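Local coordinates for uncharacterized protein (PDB 4QAN), which is of unknown function but has a cystatin-like fold, as a divergent member of the NTF2-like superfamily, and can bind a metal ion, at residues E104-I109 against P184-Q188; E125-E129 against E140-L144; K309-T315 against E379-A385. All blocks are in the same frame, centred on the assembly; numbering follows the deposited sequence.

Contacts 1 and 2 belong to one half of the chain and contact 3 to the other. Contacts 1 and 2 both reach the antiparallel sheet that includes strands 140-150 and 153-164; their centres are about 22 Å apart and their nearest atoms about 9 Å, without touching. Contact 2 is local, its segments falling between those of contact 1 in sequence. Contact 3 comes later, at a second, mixed sheet on the opposite side of the chain's centre, about 49 Å from contact 1 and about 56 Å from contact 2, centre to centre. It alone approaches Ser360, a magnesium-binding residue whose metal is absent from this chain, its side chain about 9 Å from that of Ala385.

Contact 1: E104-I109 against P184-Q188; sequences ELSTEI and PACVQ
Leu105, in the last turn of helix 87-108, comes closest to Ala185, with 5.4 Å between Leu105 CA and Ala185 CA, where the loop before strand 187-188 passes the helix end. No hydrogen bond crosses between the two segments, and side chains carry the contact. The methyl of Ala185 points at the helix and is met there by three residues. Leu105 touches it most closely: CD1 sits 3.4 Å from Ala185 CB, tighter than ordinary van der Waals contact, and Leu105 CG also faces the methyl. Glu108 CB reaches it too, more loosely.

Glu104 lies along another side of the methyl. Its extended chain, with CG trans to the backbone N (chi1 -177°), runs past Ala185 CB at 4.0 Å from CG and leaves OE2 3.9 Å from Ala185 N, too far for a hydrogen bond. The carboxylate instead finds a salt-bridge partner in Lys174, through OE1. One residue on, the sulfur of Cys186 faces the point where the helix ends. Cys186 SG lies 3.6 Å from Glu108 O and 4.1 Å from Ile109 CG1, so it meets both a carbonyl of the last turn and the side chain of the first residue to leave helical geometry. Ile109 and Cys186 both rest on Leu157 of strand 153-164, and Val187 then joins that strand by backbone bonds to Arg156.

The chemistry is thus mainly apolar. The helix end and the chain entering the sheet meet through close fit around one methyl and one sulfur, and not through directed bonds, while the charge of Glu104 is answered outside the contact.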
loop_
_atom_site.group_PDB
_atom_site.type_symbol
_atom_site.label_atom_id
_atom_site.label_comp_id
_atom_site.label_asym_id
_atom_site.label_seq_id
_atom_site.Cartn_x
_atom_site.Cartn_y
_atom_site.Cartn_z
ATOM N N GLU A 104 3.211 -12.947 8.644
ATOM C CA GLU A 104 4.323 -13.119 9.576
ATOM C C GLU A 104 3.873 -13.732 10.918
ATOM O O GLU A 104 4.437 -14.746 11.354
ATOM C CB GLU A 104 5.037 -11.795 9.805
ATOM C CG GLU A 104 6.256 -11.905 10.700
ATOM C CD GLU A 104 7.018 -10.602 10.840
ATOM O OE1 GLU A 104 6.777 -9.663 10.047
ATOM O OE2 GLU A 104 7.870 -10.527 11.747
ATOM N N LEU A 105 2.866 -13.141 11.561
ATOM C CA LEU A 105 2.359 -13.681 12.836
ATOM C C LEU A 105 1.796 -15.084 12.669
ATOM O O LEU A 105 1.906 -15.906 13.573
ATOM C CB LEU A 105 1.262 -12.797 13.440
ATOM C CG LEU A 105 1.662 -11.656 14.374
ATOM C CD1 LEU A 105 2.415 -10.556 13.630
ATOM C CD2 LEU A 105 0.417 -11.087 15.038
ATOM N N SER A 106 1.159 -15.341 11.531
ATOM C CA SER A 106 0.617 -16.667 11.230
ATOM C C SER A 106 1.738 -17.689 11.059
ATOM O O SER A 106 1.539 -18.864 11.316
ATOM C CB SER A 106 -0.251 -16.633 9.969
ATOM O OG SER A 106 -1.483 -15.964 10.208
ATOM N N THR A 107 2.910 -17.231 10.627
ATOM C CA THR A 107 4.083 -18.085 10.498
ATOM C C THR A 107 4.781 -18.233 11.843
ATOM O O THR A 107 5.089 -19.339 12.260
ATOM C CB THR A 107 5.080 -17.507 9.470
ATOM O OG1 THR A 107 4.550 -17.675 8.157
ATOM C CG2 THR A 107 6.442 -18.205 9.540
ATOM N N GLU A 108 5.027 -17.114 12.516
ATOM C CA GLU A 108 5.862 -17.104 13.727
ATOM C C GLU A 108 5.177 -17.641 14.985
ATOM O O GLU A 108 5.817 -17.767 16.023
ATOM C CB GLU A 108 6.396 -15.693 13.993
ATOM C CG GLU A 108 7.400 -15.224 12.957
ATOM C CD GLU A 108 8.608 -16.134 12.860
ATOM O OE1 GLU A 108 9.193 -16.466 13.913
ATOM O OE2 GLU A 108 8.977 -16.517 11.730
ATOM N N ILE A 109 3.884 -17.929 14.894
ATOM C CA ILE A 109 3.148 -18.583 15.965
ATOM C C ILE A 109 2.631 -19.907 15.423
ATOM O O ILE A 109 1.637 -19.932 14.691
ATOM C CB ILE A 109 1.956 -17.748 16.442
ATOM C CG1 ILE A 109 2.424 -16.352 16.846
ATOM C CG2 ILE A 109 1.256 -18.446 17.602
ATOM C CD1 ILE A 109 1.294 -15.362 17.051
ATOM N N PRO A 184 9.722 -7.737 16.087
ATOM C CA PRO A 184 9.297 -9.133 16.149
ATOM C C PRO A 184 7.786 -9.276 16.247
ATOM O O PRO A 184 7.130 -8.502 16.946
ATOM C CB PRO A 184 9.959 -9.658 17.432
ATOM C CG PRO A 184 10.930 -8.610 17.857
ATOM C CD PRO A 184 10.405 -7.318 17.318
ATOM N N ALA A 185 7.249 -10.267 15.547
ATOM C CA ALA A 185 5.822 -10.570 15.605
ATOM C C ALA A 185 5.375 -10.973 17.000
ATOM O O ALA A 185 4.270 -10.622 17.418
ATOM C CB ALA A 185 5.488 -11.669 14.618
ATOM N N CYS A 186 6.238 -11.698 17.717
ATOM C CA CYS A 186 5.909 -12.240 19.027
ATOM C C CYS A 186 7.145 -12.560 19.873
ATOM O O CYS A 186 8.265 -12.562 19.384
ATOM C CB CYS A 186 5.101 -13.529 18.851
ATOM S SG CYS A 186 6.044 -14.928 18.198
ATOM N N VAL A 187 6.929 -12.824 21.156
ATOM C CA VAL A 187 7.951 -13.470 21.983
ATOM C C VAL A 187 7.276 -14.544 22.825
ATOM O O VAL A 187 6.130 -14.380 23.259
ATOM C CB VAL A 187 8.743 -12.483 22.887
ATOM C CG1 VAL A 187 9.221 -11.268 22.090
ATOM C CG2 VAL A 187 7.924 -12.049 24.093
ATOM N N GLN A 188 7.987 -15.648 23.034
ATOM C CA GLN A 188 7.472 -16.755 23.822
ATOM C C GLN A 188 7.738 -16.495 25.300
ATOM O O GLN A 188 8.826 -16.057 25.667
ATOM C CB GLN A 188 8.104 -18.077 23.385
ATOM C CG GLN A 188 7.306 -19.289 23.840
ATOM C CD GLN A 188 7.987 -20.608 23.534
ATOM O OE1 GLN A 188 8.638 -20.758 22.501
ATOM N NE2 GLN A 188 7.827 -21.577 24.429
#

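Contact 2: E125-E129 against E140-L144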
loop_
_atom_site.group_PDB
_atom_site.type_symbol
_atom_site.label_atom_id
_atom_site.label_comp_id
_atom_site.label_asym_id
_atom_site.label_seq_id
_atom_site.Cartn_x
_atom_site.Cartn_y
_atom_site.Cartn_z
ATOM N N GLU A 125 2.738 3.483 29.017
ATOM C CA GLU A 125 3.611 4.534 28.465
ATOM C C GLU A 125 2.786 5.704 27.905
ATOM O O GLU A 125 2.409 5.692 26.735
ATOM C CB GLU A 125 4.504 3.984 27.338
ATOM C CG GLU A 125 4.795 2.490 27.365
ATOM C CD GLU A 125 5.923 2.121 28.304
ATOM O OE1 GLU A 125 7.053 2.600 28.073
ATOM O OE2 GLU A 125 5.686 1.343 29.256
ATOM N N LYS A 126 2.511 6.714 28.726
ATOM C CA LYS A 126 1.756 7.894 28.270
ATOM C C LYS A 126 2.573 8.762 27.296
ATOM O O LYS A 126 2.004 9.453 26.436
ATOM C CB LYS A 126 1.286 8.737 29.464
ATOM N N GLU A 127 3.900 8.719 27.440
ATOM C CA GLU A 127 4.811 9.474 26.572
ATOM C C GLU A 127 4.851 8.862 25.178
ATOM O O GLU A 127 4.754 9.568 24.170
ATOM C CB GLU A 127 6.225 9.496 27.162
ATOM N N ARG A 128 4.994 7.541 25.133
ATOM C CA ARG A 128 5.032 6.818 23.875
ATOM C C ARG A 128 3.696 6.942 23.132
ATOM O O ARG A 128 3.683 7.162 21.929
ATOM C CB ARG A 128 5.399 5.346 24.117
ATOM C CG ARG A 128 5.630 4.513 22.863
ATOM C CD ARG A 128 6.531 5.202 21.850
ATOM N NE ARG A 128 6.834 4.352 20.697
ATOM C CZ ARG A 128 7.091 4.801 19.465
ATOM N NH1 ARG A 128 7.077 6.106 19.197
ATOM N NH2 ARG A 128 7.357 3.939 18.483
ATOM N N GLU A 129 2.581 6.848 23.856
ATOM C CA GLU A 129 1.256 6.867 23.231
ATOM C C GLU A 129 0.905 8.229 22.622
ATOM O O GLU A 129 0.724 8.323 21.408
ATOM C CB GLU A 129 0.174 6.377 24.208
ATOM C CG GLU A 129 0.229 4.864 24.434
ATOM C CD GLU A 129 -0.760 4.342 25.469
ATOM O OE1 GLU A 129 -1.561 5.136 26.020
ATOM O OE2 GLU A 129 -0.729 3.115 25.726
ATOM N N GLU A 140 -7.066 8.664 20.315
ATOM C CA GLU A 140 -6.269 7.898 21.277
ATOM C C GLU A 140 -5.438 6.834 20.557
ATOM O O GLU A 140 -5.892 6.243 19.573
ATOM C CB GLU A 140 -7.162 7.171 22.291
ATOM C CG GLU A 140 -8.084 8.031 23.144
ATOM C CD GLU A 140 -8.566 7.304 24.397
ATOM O OE1 GLU A 140 -7.841 6.400 24.883
ATOM O OE2 GLU A 140 -9.667 7.632 24.901
ATOM N N VAL A 141 -4.224 6.600 21.051
ATOM C CA VAL A 141 -3.454 5.405 20.724
ATOM C C VAL A 141 -3.326 4.581 21.991
ATOM O O VAL A 141 -3.051 5.116 23.063
ATOM C CB VAL A 141 -2.046 5.744 20.176
ATOM C CG1 VAL A 141 -1.128 4.529 20.204
ATOM C CG2 VAL A 141 -2.150 6.270 18.759
ATOM N N SER A 142 -3.535 3.278 21.876
ATOM C CA SER A 142 -3.381 2.379 23.020
ATOM C C SER A 142 -2.491 1.203 22.633
ATOM O O SER A 142 -2.844 0.421 21.752
ATOM C CB SER A 142 -4.739 1.884 23.492
ATOM O OG SER A 142 -4.573 0.845 24.429
ATOM N N GLU A 143 -1.327 1.107 23.276
ATOM C CA GLU A 143 -0.386 0.016 23.037
ATOM C C GLU A 143 -0.708 -1.127 23.980
ATOM O O GLU A 143 -0.623 -0.969 25.193
ATOM C CB GLU A 143 1.054 0.479 23.253
ATOM C CG GLU A 143 1.682 1.142 22.039
ATOM C CD GLU A 143 3.133 1.524 22.284
ATOM O OE1 GLU A 143 3.376 2.287 23.246
ATOM O OE2 GLU A 143 4.024 1.066 21.525
ATOM N N LEU A 144 -1.088 -2.271 23.417
ATOM C CA LEU A 144 -1.518 -3.414 24.210
ATOM C C LEU A 144 -0.543 -4.562 24.110
ATOM O O LEU A 144 0.002 -4.838 23.044
ATOM C CB LEU A 144 -2.910 -3.894 23.787
ATOM C CG LEU A 144 -4.038 -2.884 24.041
ATOM C CD1 LEU A 144 -4.353 -2.106 22.774
ATOM C CD2 LEU A 144 -5.292 -3.566 24.564
#
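Glu129, on the first turn of helix 126-135, reaches across to strand 140-150 with its whole side chain. From CB onward it skirts the carbonyl of Val141: CB and CG each lie 3.6 Å from Val141 O. The chain stays extended beyond CG (chi2 176°), which carries the carboxylate past that oxygen to the backbone N-H of Glu143. There the two oxygens part company. OE2 accepts a nearly straight hydrogen bond from Glu143 N at 3.2 Å (169° at the hydrogen), the donor lying well above the carboxylate plane. OE1 stands 3.3 Å from Val141 O, an acceptor facing an acceptor, a closeness that may raise the proton affinity of the acid. With Glu129 replaced by alanine, the Glu143 N-H would probably lose this acceptor and a gap would open beside Val141 O.

Arg128 and Glu143 cross at about a right angle, and Glu143 OE1 meets the aliphatic Arg128 CG at 3.2 Å. Glu143 OE2 and Arg128 NE are too far apart for a salt bridge; the guanidinium is engaged through NH2 by Glu67 and Glu180.

Val141 continues the packing onto Leu132 and Ala133. In this protein of cystatin-like fold, the short helix 126-135 thus lies in the connection between the antiparallel neighbours 116-122 and 140-150, its first turn packed on the second strand.

Contact 3: K309-T315 against E379-A385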
loop_
_atom_site.group_PDB
_atom_site.type_symbol
_atom_site.label_atom_id
_atom_site.label_comp_id
_atom_site.label_asym_id
_atom_site.label_seq_id
_atom_site.Cartn_x
_atom_site.Cartn_y
_atom_site.Cartn_z
ATOM N N LYS A 309 5.216 10.483 -26.982
ATOM C CA LYS A 309 5.336 9.311 -27.825
ATOM C C LYS A 309 5.559 8.047 -26.988
ATOM O O LYS A 309 6.243 8.085 -25.963
ATOM C CB LYS A 309 6.504 9.504 -28.788
ATOM C CG LYS A 309 6.364 8.735 -30.089
ATOM C CD LYS A 309 7.223 9.372 -31.166
ATOM C CE LYS A 309 7.219 8.571 -32.455
ATOM N NZ LYS A 309 8.134 9.224 -33.420
ATOM N N VAL A 310 4.954 6.944 -27.421
ATOM C CA VAL A 310 5.240 5.613 -26.891
ATOM C C VAL A 310 6.016 4.830 -27.956
ATOM O O VAL A 310 5.479 4.541 -29.023
ATOM C CB VAL A 310 3.948 4.880 -26.552
ATOM C CG1 VAL A 310 4.253 3.489 -25.985
ATOM C CG2 VAL A 310 3.138 5.724 -25.578
ATOM N N ILE A 311 7.277 4.504 -27.677
ATOM C CA ILE A 311 8.187 4.048 -28.730
ATOM C C ILE A 311 8.672 2.632 -28.473
ATOM O O ILE A 311 9.211 2.362 -27.401
ATOM C CB ILE A 311 9.427 4.952 -28.826
ATOM C CG1 ILE A 311 9.006 6.418 -28.917
ATOM C CG2 ILE A 311 10.258 4.560 -30.033
ATOM C CD1 ILE A 311 10.150 7.378 -28.720
ATOM N N PRO A 312 8.524 1.734 -29.462
ATOM C CA PRO A 312 8.942 0.365 -29.224
ATOM C C PRO A 312 10.447 0.254 -29.067
ATOM O O PRO A 312 11.222 0.900 -29.805
ATOM C CB PRO A 312 8.494 -0.366 -30.500
ATOM C CG PRO A 312 8.535 0.692 -31.558
ATOM C CD PRO A 312 8.077 1.940 -30.853
ATOM N N ILE A 313 10.864 -0.565 -28.109
ATOM C CA ILE A 313 12.274 -0.892 -27.956
ATOM C C ILE A 313 12.558 -2.208 -28.674
ATOM O O ILE A 313 11.872 -3.205 -28.458
ATOM C CB ILE A 313 12.636 -0.994 -26.464
ATOM C CG1 ILE A 313 12.361 0.349 -25.770
ATOM C CG2 ILE A 313 14.083 -1.424 -26.267
ATOM C CD1 ILE A 313 12.418 0.265 -24.256
ATOM N N GLU A 314 13.570 -2.215 -29.528
ATOM C CA GLU A 314 13.965 -3.436 -30.185
ATOM C C GLU A 314 14.990 -4.171 -29.319
ATOM O O GLU A 314 16.077 -3.660 -29.087
ATOM C CB GLU A 314 14.545 -3.124 -31.554
ATOM C CG GLU A 314 15.040 -4.351 -32.304
ATOM C CD GLU A 314 15.375 -4.040 -33.741
ATOM O OE1 GLU A 314 14.514 -3.472 -34.451
ATOM O OE2 GLU A 314 16.498 -4.364 -34.159
ATOM N N THR A 315 14.625 -5.356 -28.826
ATOM C CA THR A 315 15.545 -6.186 -28.043
ATOM C C THR A 315 15.308 -7.684 -28.232
ATOM O O THR A 315 14.167 -8.131 -28.356
ATOM C CB THR A 315 15.471 -5.899 -26.538
ATOM O OG1 THR A 315 16.249 -6.883 -25.840
ATOM C CG2 THR A 315 14.027 -5.955 -26.035
ATOM N N GLU A 379 11.833 11.764 -32.794
ATOM C CA GLU A 379 12.022 11.412 -34.204
ATOM C C GLU A 379 12.229 9.912 -34.457
ATOM O O GLU A 379 12.108 9.459 -35.592
ATOM C CB GLU A 379 13.207 12.183 -34.788
ATOM C CG GLU A 379 12.931 13.658 -35.026
ATOM C CD GLU A 379 14.197 14.468 -35.260
ATOM O OE1 GLU A 379 15.318 13.936 -35.071
ATOM O OE2 GLU A 379 14.067 15.654 -35.628
ATOM N N GLN A 380 12.561 9.152 -33.421
ATOM C CA GLN A 380 12.737 7.704 -33.555
ATOM C C GLN A 380 11.404 6.978 -33.682
ATOM O O GLN A 380 10.437 7.313 -32.998
ATOM C CB GLN A 380 13.465 7.130 -32.338
ATOM C CG GLN A 380 14.810 7.763 -32.044
ATOM C CD GLN A 380 15.720 7.710 -33.240
ATOM O OE1 GLN A 380 16.172 6.639 -33.632
ATOM N NE2 GLN A 380 15.982 8.870 -33.841
ATOM N N SER A 381 11.358 5.980 -34.552
ATOM C CA SER A 381 10.236 5.056 -34.589
ATOM C C SER A 381 10.567 3.798 -33.783
ATOM O O SER A 381 9.667 3.040 -33.412
ATOM C CB SER A 381 9.917 4.684 -36.030
ATOM O OG SER A 381 11.038 4.061 -36.616
ATOM N N VAL A 382 11.852 3.579 -33.505
ATOM C CA VAL A 382 12.277 2.451 -32.686
ATOM C C VAL A 382 13.588 2.736 -31.965
ATOM O O VAL A 382 14.484 3.331 -32.532
ATOM C CB VAL A 382 12.402 1.153 -33.527
ATOM C CG1 VAL A 382 13.373 1.320 -34.688
ATOM C CG2 VAL A 382 12.803 -0.015 -32.644
ATOM N N LEU A 383 13.693 2.312 -30.709
ATOM C CA LEU A 383 14.935 2.475 -29.956
ATOM C C LEU A 383 15.628 1.127 -29.862
ATOM O O LEU A 383 15.043 0.177 -29.367
ATOM C CB LEU A 383 14.637 3.012 -28.556
ATOM C CG LEU A 383 13.867 4.335 -28.471
ATOM C CD1 LEU A 383 13.499 4.666 -27.035
ATOM C CD2 LEU A 383 14.675 5.469 -29.076
ATOM N N LYS A 384 16.869 1.048 -30.331
ATOM C CA LYS A 384 17.628 -0.207 -30.351
ATOM C C LYS A 384 18.403 -0.380 -29.042
ATOM O O LYS A 384 19.146 0.510 -28.642
ATOM C CB LYS A 384 18.625 -0.219 -31.513
ATOM C CG LYS A 384 18.113 0.294 -32.853
ATOM C CD LYS A 384 17.379 -0.756 -33.671
ATOM C CE LYS A 384 16.997 -0.176 -35.030
ATOM N NZ LYS A 384 16.304 -1.148 -35.921
ATOM N N ALA A 385 18.249 -1.531 -28.393
ATOM C CA ALA A 385 18.854 -1.789 -27.083
ATOM C C ALA A 385 20.310 -1.324 -26.994
ATOM O O ALA A 385 21.182 -1.837 -27.686
ATOM C CB ALA A 385 18.766 -3.269 -26.761
#
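Glu314 and Lys384 are brought alongside by different torsions: the glutamate is extended with CG trans to its N (chi1 178°), whereas the lysine bends at chi2 (-84°), and both then point the same way. Lys384 NZ forms a salt bridge to Glu314 OE1 at 3.3 Å, approaching from above the carboxylate plane. Both residues are exposed, so the pair probably adds only modestly to the joint.

The backbone holds the segments more firmly. Leu383 N donates to Pro312 O at 3.0 Å, in the carbonyl plane, and Leu383 O in turn receives Glu314 N at 2.8 Å. Ala385 N then bonds to Glu314 O, extending the regular parallel pattern to the last modelled residue. Pro312 has no N-H to give; its ring CG instead packs 3.2 Å from Ser381 O.

On the face carrying Ile313 and Leu383, the contact is apolar. Ile311 CG2 abuts Leu383 CG at 3.9 Å, and Ile313 is covered by Ala356, Ala358 and Leu359. On the other face, Val382 CG2 fits against Glu314 CB at 3.7 Å. At the far end the stretched chain of Lys309 sends NZ to Gln380 O at 3.0 Å, above that carbonyl's plane, and also to Ser378 O, so one ammonium grips the end of helix 371-378 and the turn that follows.

Strand 305-314 pairs antiparallel with 322-331 along its other edge. The short C-terminal strand 383-384 therefore adds a parallel edge to an otherwise antiparallel sheet, giving the mixed sheet of this cystatin-like domain.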